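Long-range contact in ferulic acid decarboxylase 1 (Candida dubliniensis, PDB 4ZAD), which probably catalyses the reversible decarboxylation of cinnamic, coumaric and ferulic acids to their vinyl products, using a prenylated flavin cofactor: residues Pro146-Tyr160 with Met318-Thr330. Residues are numbered along the deposited sequence; the frame is centred on the assembly and turned at random.
With 4LU (1-deoxy-5-O-phosphono-1-(3,3,4,5-tetramethyl-9,11-dioxo-2,3,8,9,10,11-hexahydro-7H-quinolino[1,8-fg]pteridin-12-ium-7-y l)-D-ribitol), chain E.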
loop_
_atom_site.group_PDB
_atom_site.type_symbol
_atom_site.label_atom_id
_atom_site.label_comp_id
_atom_site.label_asym_id
_atom_site.label_seq_id
_atom_site.Cartn_x
_atom_site.Cartn_y
_atom_site.Cartn_z
ATOM N N PRO A 146 -19.810 21.473 -14.892
ATOM C CA PRO A 146 -19.459 20.139 -15.371
ATOM C C PRO A 146 -20.306 19.015 -14.805
ATOM O O PRO A 146 -20.799 19.131 -13.676
ATOM C CB PRO A 146 -18.024 19.956 -14.874
ATOM C CG PRO A 146 -17.886 20.873 -13.716
ATOM C CD PRO A 146 -18.792 22.031 -13.982
ATOM N N LEU A 147 -20.440 17.931 -15.578
ATOM C CA LEU A 147 -20.869 16.643 -15.052
ATOM C C LEU A 147 -19.602 15.790 -14.883
ATOM O O LEU A 147 -19.049 15.168 -15.834
ATOM C CB LEU A 147 -21.866 15.980 -15.982
ATOM C CG LEU A 147 -22.552 14.708 -15.474
ATOM C CD1 LEU A 147 -23.807 15.080 -14.725
ATOM C CD2 LEU A 147 -22.884 13.781 -16.641
ATOM N N LEU A 148 -19.131 15.781 -13.646
ATOM C CA LEU A 148 -17.782 15.365 -13.352
ATOM C C LEU A 148 -17.601 13.865 -13.483
ATOM O O LEU A 148 -16.563 13.411 -13.994
ATOM C CB LEU A 148 -17.403 15.833 -11.947
ATOM C CG LEU A 148 -17.219 17.329 -11.849
ATOM C CD1 LEU A 148 -17.026 17.769 -10.402
ATOM C CD2 LEU A 148 -15.997 17.705 -12.756
ATOM N N HIS A 149 -18.600 13.110 -13.029
ATOM C CA HIS A 149 -18.556 11.669 -13.127
ATOM C C HIS A 149 -19.838 11.101 -13.725
ATOM O O HIS A 149 -20.910 11.542 -13.373
ATOM C CB HIS A 149 -18.391 10.999 -11.765
ATOM C CG HIS A 149 -17.545 11.737 -10.790
ATOM N ND1 HIS A 149 -17.977 12.867 -10.130
ATOM C CD2 HIS A 149 -16.339 11.432 -10.263
ATOM C CE1 HIS A 149 -17.044 13.259 -9.287
ATOM N NE2 HIS A 149 -16.041 12.403 -9.347
ATOM N N HIS A 150 -19.716 10.077 -14.573
ATOM C CA HIS A 150 -20.859 9.237 -14.951
ATOM C C HIS A 150 -21.565 8.801 -13.701
ATOM O O HIS A 150 -20.928 8.253 -12.792
ATOM C CB HIS A 150 -20.402 7.978 -15.703
ATOM C CG HIS A 150 -21.525 7.208 -16.335
ATOM N ND1 HIS A 150 -22.376 7.767 -17.270
ATOM C CD2 HIS A 150 -21.929 5.925 -16.175
ATOM C CE1 HIS A 150 -23.268 6.864 -17.642
ATOM N NE2 HIS A 150 -23.017 5.737 -16.992
ATOM N N GLY A 151 -22.874 9.047 -13.655
ATOM C CA GLY A 151 -23.724 8.647 -12.529
ATOM C C GLY A 151 -23.933 9.770 -11.511
ATOM O O GLY A 151 -24.682 9.611 -10.535
ATOM N N ASP A 152 -23.268 10.899 -11.723
ATOM C CA ASP A 152 -23.460 12.029 -10.837
ATOM C C ASP A 152 -24.911 12.433 -11.047
ATOM O O ASP A 152 -25.384 12.438 -12.165
ATOM C CB ASP A 152 -22.500 13.193 -11.168
ATOM C CG ASP A 152 -21.107 13.034 -10.544
ATOM O OD1 ASP A 152 -20.829 12.026 -9.863
ATOM O OD2 ASP A 152 -20.259 13.942 -10.765
ATOM N N GLY A 153 -25.619 12.768 -9.979
ATOM C CA GLY A 153 -27.051 13.078 -10.100
ATOM C C GLY A 153 -27.350 14.501 -10.522
ATOM O O GLY A 153 -28.483 14.915 -10.531
ATOM N N GLY A 154 -26.317 15.260 -10.864
ATOM C CA GLY A 154 -26.476 16.629 -11.345
ATOM C C GLY A 154 -25.130 17.174 -11.789
ATOM O O GLY A 154 -24.094 16.472 -11.770
ATOM N N LYS A 155 -25.130 18.434 -12.180
ATOM C CA LYS A 155 -23.893 19.104 -12.465
ATOM C C LYS A 155 -23.415 19.800 -11.174
ATOM O O LYS A 155 -24.121 20.634 -10.593
ATOM C CB LYS A 155 -24.089 20.085 -13.597
ATOM C CG LYS A 155 -24.620 19.477 -14.929
ATOM C CD LYS A 155 -25.091 20.629 -15.871
ATOM C CE LYS A 155 -25.474 20.200 -17.279
ATOM N NZ LYS A 155 -25.158 21.333 -18.196
ATOM N N PHE A 156 -22.230 19.428 -10.712
ATOM C CA PHE A 156 -21.719 19.943 -9.438
ATOM C C PHE A 156 -20.904 21.219 -9.595
ATOM O O PHE A 156 -19.694 21.198 -9.877
ATOM C CB PHE A 156 -20.971 18.866 -8.681
ATOM C CG PHE A 156 -21.876 17.991 -7.850
ATOM C CD1 PHE A 156 -22.447 16.855 -8.385
ATOM C CD2 PHE A 156 -22.152 18.307 -6.519
ATOM C CE1 PHE A 156 -23.272 16.054 -7.608
ATOM C CE2 PHE A 156 -22.979 17.518 -5.749
ATOM C CZ PHE A 156 -23.537 16.414 -6.270
ATOM N N ILE A 157 -21.595 22.338 -9.405
ATOM C CA ILE A 157 -21.037 23.655 -9.662
ATOM C C ILE A 157 -20.098 24.031 -8.533
ATOM O O ILE A 157 -19.163 24.797 -8.728
ATOM C CB ILE A 157 -22.167 24.705 -9.827
ATOM C CG1 ILE A 157 -21.635 26.010 -10.411
ATOM C CG2 ILE A 157 -22.925 24.959 -8.499
ATOM C CD1 ILE A 157 -22.729 27.009 -10.671
ATOM N N GLN A 158 -20.338 23.461 -7.361
ATOM C CA GLN A 158 -19.608 23.818 -6.148
ATOM C C GLN A 158 -18.810 22.636 -5.687
ATOM O O GLN A 158 -19.313 21.709 -5.048
ATOM C CB GLN A 158 -20.559 24.343 -5.078
ATOM C CG GLN A 158 -20.160 24.180 -3.634
ATOM C CD GLN A 158 -18.805 24.733 -3.274
ATOM O OE1 GLN A 158 -18.034 25.155 -4.119
ATOM N NE2 GLN A 158 -18.500 24.696 -1.988
ATOM N N THR A 159 -17.542 22.669 -6.062
ATOM C CA THR A 159 -16.600 21.687 -5.620
ATOM C C THR A 159 -15.371 22.352 -5.020
ATOM O O THR A 159 -14.579 21.670 -4.414
ATOM C CB THR A 159 -16.209 20.712 -6.763
ATOM O OG1 THR A 159 -15.418 21.391 -7.760
ATOM C CG2 THR A 159 -17.448 20.143 -7.409
ATOM N N TYR A 160 -15.190 23.663 -5.162
ATOM C CA TYR A 160 -13.969 24.285 -4.647
ATOM C C TYR A 160 -14.135 25.774 -4.388
ATOM O O TYR A 160 -13.193 26.577 -4.518
ATOM C CB TYR A 160 -12.786 24.012 -5.595
ATOM C CG TYR A 160 -11.405 23.991 -4.934
ATOM C CD1 TYR A 160 -10.944 22.871 -4.290
ATOM C CD2 TYR A 160 -10.550 25.105 -4.992
ATOM C CE1 TYR A 160 -9.660 22.857 -3.700
ATOM C CE2 TYR A 160 -9.282 25.091 -4.429
ATOM C CZ TYR A 160 -8.848 23.957 -3.786
ATOM O OH TYR A 160 -7.605 23.920 -3.228
ATOM N N MET A 318 -13.239 29.421 -12.511
ATOM C CA MET A 318 -13.688 28.625 -11.431
ATOM C C MET A 318 -12.785 27.454 -11.100
ATOM O O MET A 318 -12.575 26.577 -11.935
ATOM C CB MET A 318 -15.093 28.121 -11.635
ATOM C CG MET A 318 -15.508 27.505 -10.332
ATOM S SD MET A 318 -17.212 27.501 -10.050
ATOM C CE MET A 318 -17.625 26.120 -11.142
ATOM N N PRO A 319 -12.301 27.398 -9.849
ATOM C CA PRO A 319 -11.634 26.186 -9.465
ATOM C C PRO A 319 -12.636 25.080 -9.196
ATOM O O PRO A 319 -13.813 25.331 -8.895
ATOM C CB PRO A 319 -10.890 26.571 -8.224
ATOM C CG PRO A 319 -11.677 27.677 -7.641
ATOM C CD PRO A 319 -12.360 28.368 -8.746
ATOM N N ILE A 320 -12.133 23.854 -9.319
ATOM C CA ILE A 320 -12.944 22.650 -9.407
ATOM C C ILE A 320 -12.122 21.545 -8.727
ATOM O O ILE A 320 -10.904 21.553 -8.830
ATOM C CB ILE A 320 -13.250 22.410 -10.953
ATOM C CG1 ILE A 320 -14.477 23.249 -11.391
ATOM C CG2 ILE A 320 -13.361 20.949 -11.380
ATOM C CD1 ILE A 320 -15.845 22.907 -10.678
ATOM N N SER A 321 -12.793 20.660 -7.980
ATOM C CA SER A 321 -12.234 19.360 -7.549
ATOM C C SER A 321 -13.111 18.166 -7.956
ATOM O O SER A 321 -14.326 18.158 -7.772
ATOM C CB SER A 321 -12.001 19.300 -6.047
ATOM O OG SER A 321 -11.600 18.004 -5.647
ATOM N N ASN A 322 -12.465 17.135 -8.476
ATOM C CA ASN A 322 -13.152 16.019 -9.083
ATOM C C ASN A 322 -12.666 14.797 -8.363
ATOM O O ASN A 322 -11.672 14.201 -8.763
ATOM C CB ASN A 322 -12.829 15.968 -10.571
ATOM C CG ASN A 322 -13.551 14.868 -11.297
ATOM O OD1 ASN A 322 -14.607 14.389 -10.859
ATOM N ND2 ASN A 322 -12.972 14.439 -12.427
ATOM N N PRO A 323 -13.352 14.438 -7.276
ATOM C CA PRO A 323 -12.856 13.450 -6.354
ATOM C C PRO A 323 -12.970 12.047 -6.885
ATOM O O PRO A 323 -13.895 11.744 -7.624
ATOM C CB PRO A 323 -13.789 13.610 -5.138
ATOM C CG PRO A 323 -14.409 14.894 -5.294
ATOM C CD PRO A 323 -14.589 15.027 -6.756
ATOM N N GLY A 324 -12.013 11.221 -6.503
ATOM C CA GLY A 324 -12.049 9.804 -6.796
ATOM C C GLY A 324 -10.916 9.077 -6.089
ATOM O O GLY A 324 -10.689 9.254 -4.870
ATOM N N LEU A 325 -10.199 8.261 -6.860
ATOM C CA LEU A 325 -9.058 7.542 -6.327
ATOM C C LEU A 325 -8.007 8.519 -5.922
ATOM O O LEU A 325 -8.066 9.659 -6.346
ATOM C CB LEU A 325 -8.478 6.551 -7.352
ATOM C CG LEU A 325 -9.239 5.240 -7.165
ATOM C CD1 LEU A 325 -10.379 5.148 -8.235
ATOM C CD2 LEU A 325 -8.289 4.067 -7.140
ATOM N N CYS A 326 -7.048 8.071 -5.114
ATOM C CA CYS A 326 -6.015 8.973 -4.690
ATOM C C CYS A 326 -5.102 9.113 -5.899
ATOM O O CYS A 326 -5.002 8.169 -6.684
ATOM C CB CYS A 326 -5.284 8.484 -3.426
ATOM S SG CYS A 326 -4.393 6.992 -3.760
ATOM N N THR A 327 -4.483 10.292 -6.062
ATOM C CA THR A 327 -4.653 11.372 -5.051
ATOM C C THR A 327 -5.206 12.736 -5.570
ATOM O O THR A 327 -4.897 13.162 -6.672
ATOM C CB THR A 327 -3.423 11.467 -4.004
ATOM O OG1 THR A 327 -3.038 12.837 -3.803
ATOM C CG2 THR A 327 -2.231 10.657 -4.403
ATOM N N ASP A 328 -6.062 13.378 -4.767
ATOM C CA ASP A 328 -6.795 14.594 -5.163
ATOM C C ASP A 328 -7.076 15.443 -3.947
ATOM O O ASP A 328 -6.706 15.043 -2.863
ATOM C CB ASP A 328 -8.068 14.290 -6.004
ATOM C CG ASP A 328 -9.229 13.665 -5.214
ATOM O OD1 ASP A 328 -9.865 14.331 -4.373
ATOM O OD2 ASP A 328 -9.592 12.521 -5.507
ATOM N N GLU A 329 -7.684 16.620 -4.112
ATOM C CA GLU A 329 -7.990 17.509 -2.977
ATOM C C GLU A 329 -8.743 16.822 -1.854
ATOM O O GLU A 329 -8.620 17.238 -0.708
ATOM C CB GLU A 329 -8.854 18.719 -3.376
ATOM C CG GLU A 329 -8.255 19.699 -4.388
ATOM C CD GLU A 329 -8.200 19.134 -5.803
ATOM O OE1 GLU A 329 -9.085 18.329 -6.190
ATOM O OE2 GLU A 329 -7.246 19.518 -6.512
ATOM N N THR A 330 -9.555 15.813 -2.137
ATOM C CA THR A 330 -10.259 15.149 -1.034
ATOM C C THR A 330 -9.287 14.240 -0.284
ATOM O O THR A 330 -9.670 13.540 0.649
ATOM C CB THR A 330 -11.490 14.345 -1.482
ATOM O OG1 THR A 330 -11.115 13.345 -2.451
ATOM C CG2 THR A 330 -12.510 15.263 -2.086
HETATM C C9 4LU E . -13.500 19.115 1.219
HETATM C C8 4LU E . -12.909 19.557 0.029
HETATM C C7 4LU E . -13.566 19.395 -1.200
HETATM C C10 4LU E . -16.899 18.466 2.499
HETATM C C6 4LU E . -14.867 18.668 -1.206
HETATM N N3 4LU E . -19.595 18.037 2.544
HETATM C C2 4LU E . -18.962 18.386 3.670
HETATM C C13 4LU E . -16.203 19.826 -2.793
HETATM C C5 4LU E . -15.622 18.474 -2.449
HETATM C C1 4LU E . -17.298 17.316 -0.982
HETATM O O2 4LU E . -19.648 18.518 4.691
HETATM N N1 4LU E . -17.622 18.596 3.651
HETATM C C4 4LU E . -18.930 17.875 1.381
HETATM O O4 4LU E . -19.652 17.546 0.410
HETATM C C4A 4LU E . -17.570 18.073 1.320
HETATM N N5 4LU E . -16.662 17.572 0.125
HETATM C C3 4LU E . -16.849 17.726 -2.232
HETATM C C12 4LU E . -14.790 17.982 -3.629
HETATM C C5A 4LU E . -15.419 18.181 0.085
HETATM C C7M 4LU E . -12.983 19.877 -2.502
HETATM C C8M 4LU E . -11.578 20.252 0.148
HETATM C C9A 4LU E . -14.798 18.586 1.289
HETATM N N10 4LU E . -15.557 18.702 2.506
HETATM C "C1'" 4LU E . -14.920 18.500 3.814
HETATM C "C2'" 4LU E . -14.992 19.821 4.581
HETATM O "O2'" 4LU E . -14.560 20.883 3.707
HETATM C "C3'" 4LU E . -14.162 19.795 5.872
HETATM O "O3'" 4LU E . -14.695 18.804 6.776
HETATM C "C4'" 4LU E . -14.132 21.168 6.577
HETATM O "O4'" 4LU E . -13.644 21.003 7.913
HETATM C "C5'" 4LU E . -15.535 21.791 6.674
HETATM O "O5'" 4LU E . -15.562 23.023 7.366
HETATM P P 4LU E . -16.091 23.180 8.854
HETATM O O2P 4LU E . -16.082 24.707 8.926
HETATM O O3P 4LU E . -15.035 22.422 9.688
HETATM O O1P 4LU E . -17.454 22.524 8.896
#
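The Ser321 N-H donates to Thr159 OG1 at 2.7 Å; that hydroxyl sits between the backbone N and carbonyl carbon of its own residue (chi1 69°), which turns it toward Ser321 N and Ile320 CA, with Ile320 CD1 also against it. In a second bond across the contact, His149 NE2 donates to Pro323 O at 2.8 Å, the oxygen lying close to the ring plane and the bond in the carbonyl plane. Asn322 OD1 rests over one face of the same imidazole and also meets Leu148 CB at 3.3 Å. Next door, the Tyr160 ring lies across Pro319, CD2 to CB 3.6 Å, while its CE1 touches Glu329 CG. Met318 bends at chi3 to bring CE to Ile157 O.

Behind this shell, Asp152 OD2 takes both His149 N and ND1, the latter at 2.6 Å through its syn lone pair, fixing the ring's rotation. Ser321 OG donates to Glu329 OE1, which Tyr43 also binds. Tyr496 of the second subunit reaches Leu148 O and Asn322 ND2.

Thr159 O, Ser321 CB, Pro323 CG and Thr330 CG2 line part of the prenylated-FMN pocket of this UbiD-type enzyme, Pro323 CG 3.5 Å from C12. The imidazole joins the loop before strand 162-166 to the segment between strand 317-319 and helix 329-332. Donating from both nitrogens, it is probably an imidazolium, stabilised by the Asp152 carboxylate.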